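Local coordinates for NRPS (Penicillium fellutanum, PDB 6NKI), which belongs to the nonribosomal peptide synthetases and carries a Rossmann-type domain of the male sterility protein family, with NADPH bound, at residues A[264-267]-A[268-271]; A[367-370]-A[371-374]. All blocks are in the same frame, centred on the assembly; numbering follows the deposited sequence.

How the interactions relate
Interaction 1 comes first along the chain, in the loop that joins strand 261-263 to strand 270-275; interaction 2 follows about a hundred residues later, where helix 363-369 runs out into the loop before helix 389-410. Their centres lie 10 Å apart, on the same side of the chain's centre, and the two contacts touch. Leu271 CD1 packs 3.7 Å from Leu373 CB, and Glu266 rests against Cys372. Backbone hydrogen bonding between Trp270 and Val375 adds a further tie, while Asn263 bonds to both Asp265 and Gly371. Residues distant in sequence thus meet beside the small mixed sheet to which strand 270-275 belongs, separate from the seven-stranded parallel sheet.

Interaction 1 (A[264-267]-A[268-271]); sequences SDES and DNWL
Glu266 and Asn269 are joined twice, once through the backbone and once through their side chains. Asn269 N donates to Glu266 O at 2.9 Å. Alongside it, Asn269 ND2 reaches Glu266 OE1 at 3.1 Å, in a nearly straight bond with an N-H...O angle of 167°. The carboxylate oxygen lies close to the amide plane and accepts through its anti lone pair, turned away from OE2, while the two flat groups stand almost perpendicular, 83° apart. Glu266 has CG between the backbone N and the carbonyl carbon (chi1 61°) and extends beyond it, which carries the carboxylate over to the amide. On the way the amide nitrogen also lies next to Glu266 CB. Ser267 OG makes a weak hydrogen bond of 3.4 Å back to Ser264 O. Farther out, Glu266 packs on Met319, and the backbones of Ser267 and Asn269 bond to Ser320 and Met319, fixing the loop against the start of helix 319-330. At the heart of the arrangement is a type I beta turn from Glu266 to Asn269, its ends linked by a side-chain bond as the chain enters strand 270-275.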
loop_
_atom_site.group_PDB
_atom_site.type_symbol
_atom_site.label_atom_id
_atom_site.label_comp_id
_atom_site.label_asym_id
_atom_site.label_seq_id
_atom_site.Cartn_x
_atom_site.Cartn_y
_atom_site.Cartn_z
ATOM N N SER A 264 -4.349 -20.115 19.029
ATOM C CA SER A 264 -5.589 -19.491 18.582
ATOM C C SER A 264 -6.293 -18.701 19.678
ATOM O O SER A 264 -7.417 -18.228 19.458
ATOM C CB SER A 264 -6.548 -20.552 18.033
ATOM O OG SER A 264 -7.793 -19.965 17.690
ATOM N N ASP A 265 -5.676 -18.546 20.849
ATOM C CA ASP A 265 -6.354 -17.888 21.959
ATOM C C ASP A 265 -6.207 -16.377 21.933
ATOM O O ASP A 265 -6.695 -15.706 22.846
ATOM C CB ASP A 265 -5.848 -18.438 23.296
ATOM C CG ASP A 265 -6.298 -19.867 23.540
ATOM O OD1 ASP A 265 -7.343 -20.256 22.966
ATOM O OD2 ASP A 265 -5.621 -20.588 24.306
ATOM N N GLU A 266 -5.579 -15.825 20.907
ATOM C CA GLU A 266 -5.387 -14.389 20.791
ATOM C C GLU A 266 -5.884 -13.863 19.456
ATOM O O GLU A 266 -5.310 -12.916 18.914
ATOM C CB GLU A 266 -3.919 -14.033 20.952
ATOM C CG GLU A 266 -3.063 -14.681 19.887
ATOM C CD GLU A 266 -1.693 -14.084 19.853
ATOM O OE1 GLU A 266 -1.494 -13.091 20.587
ATOM O OE2 GLU A 266 -0.827 -14.608 19.116
ATOM N N SER A 267 -6.942 -14.470 18.907
ATOM C CA SER A 267 -7.423 -14.072 17.585
ATOM C C SER A 267 -7.822 -12.597 17.531
ATOM O O SER A 267 -7.692 -11.955 16.479
ATOM C CB SER A 267 -8.589 -14.959 17.163
ATOM O OG SER A 267 -8.102 -16.225 16.777
ATOM N N ASP A 268 -8.275 -12.034 18.645
ATOM C CA ASP A 268 -8.680 -10.639 18.653
ATOM C C ASP A 268 -7.521 -9.693 18.964
ATOM O O ASP A 268 -7.716 -8.475 18.944
ATOM C CB ASP A 268 -9.830 -10.445 19.653
ATOM C CG ASP A 268 -10.706 -9.239 19.328
ATOM O OD1 ASP A 268 -10.387 -8.491 18.377
ATOM O OD2 ASP A 268 -11.746 -9.072 20.008
ATOM N N ASN A 269 -6.322 -10.210 19.231
ATOM C CA ASN A 269 -5.179 -9.333 19.428
ATOM C C ASN A 269 -4.700 -8.756 18.106
ATOM O O ASN A 269 -5.003 -9.252 17.018
ATOM C CB ASN A 269 -3.980 -10.042 20.075
ATOM C CG ASN A 269 -4.148 -10.273 21.558
ATOM O OD1 ASN A 269 -4.936 -9.607 22.232
ATOM N ND2 ASN A 269 -3.315 -11.145 22.096
ATOM N N TRP A 270 -3.882 -7.715 18.224
ATOM C CA TRP A 270 -3.361 -6.974 17.086
ATOM C C TRP A 270 -1.878 -7.275 16.877
ATOM O O TRP A 270 -1.100 -7.313 17.838
ATOM C CB TRP A 270 -3.555 -5.468 17.282
ATOM C CG TRP A 270 -3.104 -4.753 16.095
ATOM C CD1 TRP A 270 -1.858 -4.258 15.863
ATOM C CD2 TRP A 270 -3.878 -4.448 14.948
ATOM N NE1 TRP A 270 -1.800 -3.676 14.630
ATOM C CE2 TRP A 270 -3.034 -3.769 14.049
ATOM C CE3 TRP A 270 -5.208 -4.682 14.586
ATOM C CZ2 TRP A 270 -3.478 -3.315 12.816
ATOM C CZ3 TRP A 270 -5.647 -4.230 13.355
ATOM C CH2 TRP A 270 -4.782 -3.562 12.487
ATOM N N LEU A 271 -1.498 -7.457 15.613
ATOM C CA LEU A 271 -0.139 -7.780 15.190
ATOM C C LEU A 271 0.405 -6.643 14.318
ATOM O O LEU A 271 -0.165 -6.336 13.263
ATOM C CB LEU A 271 -0.121 -9.090 14.395
ATOM C CG LEU A 271 1.217 -9.673 13.927
ATOM C CD1 LEU A 271 1.959 -10.266 15.124
ATOM C CD2 LEU A 271 1.078 -10.694 12.791
#

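Interaction 2 (A[367-370]-A[371-374]); sequences RASG and GCLG
Ser369 and Cys372 meet across the pair of glycines that follows helix 363-369. The close part of the contact gathers around the serine side chain. Ser369 OG sits between its backbone N and carbonyl carbon (chi1 65°), from where it gives a hydrogen bond back to Leu366 O, one turn earlier, and receives a weak one from Cys372 N at 3.4 Å (N-H...O angle 151°). The thiol comes in on the backbone side of the serine, where Cys372 SG lies against Ser369 O and stands 3.9 Å from Ser369 CB. Gly370 leaves the helix with positive phi (119°), a conformation in which a beta carbon would press on the preceding carbonyl oxygen, and Gly371 also has positive phi; together they swing the chain around to bring Cys372 back to Ser369. Gly371 O is held from outside by Asn263 ND2. By contrast, Arg367 and Ala368 are exposed, and their CB atoms are directed away from the loop, the arginine having a long, weak ion pair with Glu347. The chemistry implies a hydroxyl that acts both ways, donating into the last helical turn while weakly accepting the first N-H beyond the glycines, and so linking the helix end to the departing loop.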
loop_
_atom_site.group_PDB
_atom_site.type_symbol
_atom_site.label_atom_id
_atom_site.label_comp_id
_atom_site.label_asym_id
_atom_site.label_seq_id
_atom_site.Cartn_x
_atom_site.Cartn_y
_atom_site.Cartn_z
ATOM N N ARG A 367 7.870 -17.280 26.275
ATOM C CA ARG A 367 7.459 -17.592 27.635
ATOM C C ARG A 367 6.890 -16.366 28.338
ATOM O O ARG A 367 6.025 -16.495 29.212
ATOM C CB ARG A 367 8.635 -18.165 28.419
ATOM C CG ARG A 367 9.121 -19.525 27.937
ATOM C CD ARG A 367 10.205 -20.089 28.875
ATOM N NE ARG A 367 10.662 -21.407 28.436
ATOM C CZ ARG A 367 11.751 -21.635 27.705
ATOM N NH1 ARG A 367 12.533 -20.636 27.343
ATOM N NH2 ARG A 367 12.068 -22.873 27.353
ATOM N N ALA A 368 7.355 -15.171 27.965
ATOM C CA ALA A 368 6.814 -13.954 28.556
ATOM C C ALA A 368 5.453 -13.625 27.965
ATOM O O ALA A 368 4.491 -13.372 28.701
ATOM C CB ALA A 368 7.787 -12.790 28.350
ATOM N N SER A 369 5.362 -13.634 26.632
ATOM C CA SER A 369 4.109 -13.298 25.964
ATOM C C SER A 369 3.029 -14.325 26.271
ATOM O O SER A 369 1.910 -13.969 26.665
ATOM C CB SER A 369 4.330 -13.192 24.456
ATOM O OG SER A 369 4.697 -14.436 23.886
ATOM N N GLY A 370 3.349 -15.604 26.109
ATOM C CA GLY A 370 2.379 -16.663 26.295
ATOM C C GLY A 370 2.177 -17.443 25.015
ATOM O O GLY A 370 1.066 -17.888 24.712
ATOM N N GLY A 371 3.259 -17.615 24.256
ATOM C CA GLY A 371 3.162 -18.205 22.938
ATOM C C GLY A 371 2.423 -17.359 21.929
ATOM O O GLY A 371 2.036 -17.859 20.867
ATOM N N CYS A 372 2.241 -16.079 22.218
ATOM C CA CYS A 372 1.327 -15.237 21.470
ATOM C C CYS A 372 2.075 -14.044 20.890
ATOM O O CYS A 372 2.574 -13.187 21.631
ATOM C CB CYS A 372 0.151 -14.831 22.367
ATOM S SG CYS A 372 0.499 -13.937 23.887
ATOM N N LEU A 373 2.204 -14.033 19.563
ATOM C CA LEU A 373 2.611 -12.862 18.803
ATOM C C LEU A 373 1.588 -11.741 19.001
ATOM O O LEU A 373 0.493 -11.950 19.536
ATOM C CB LEU A 373 2.699 -13.190 17.314
ATOM C CG LEU A 373 3.714 -14.255 16.919
ATOM C CD1 LEU A 373 3.627 -14.549 15.432
ATOM C CD2 LEU A 373 5.103 -13.788 17.323
ATOM N N GLY A 374 1.926 -10.539 18.570
ATOM C CA GLY A 374 0.929 -9.494 18.617
ATOM C C GLY A 374 0.498 -9.111 20.028
ATOM O O GLY A 374 1.003 -9.596 21.028
#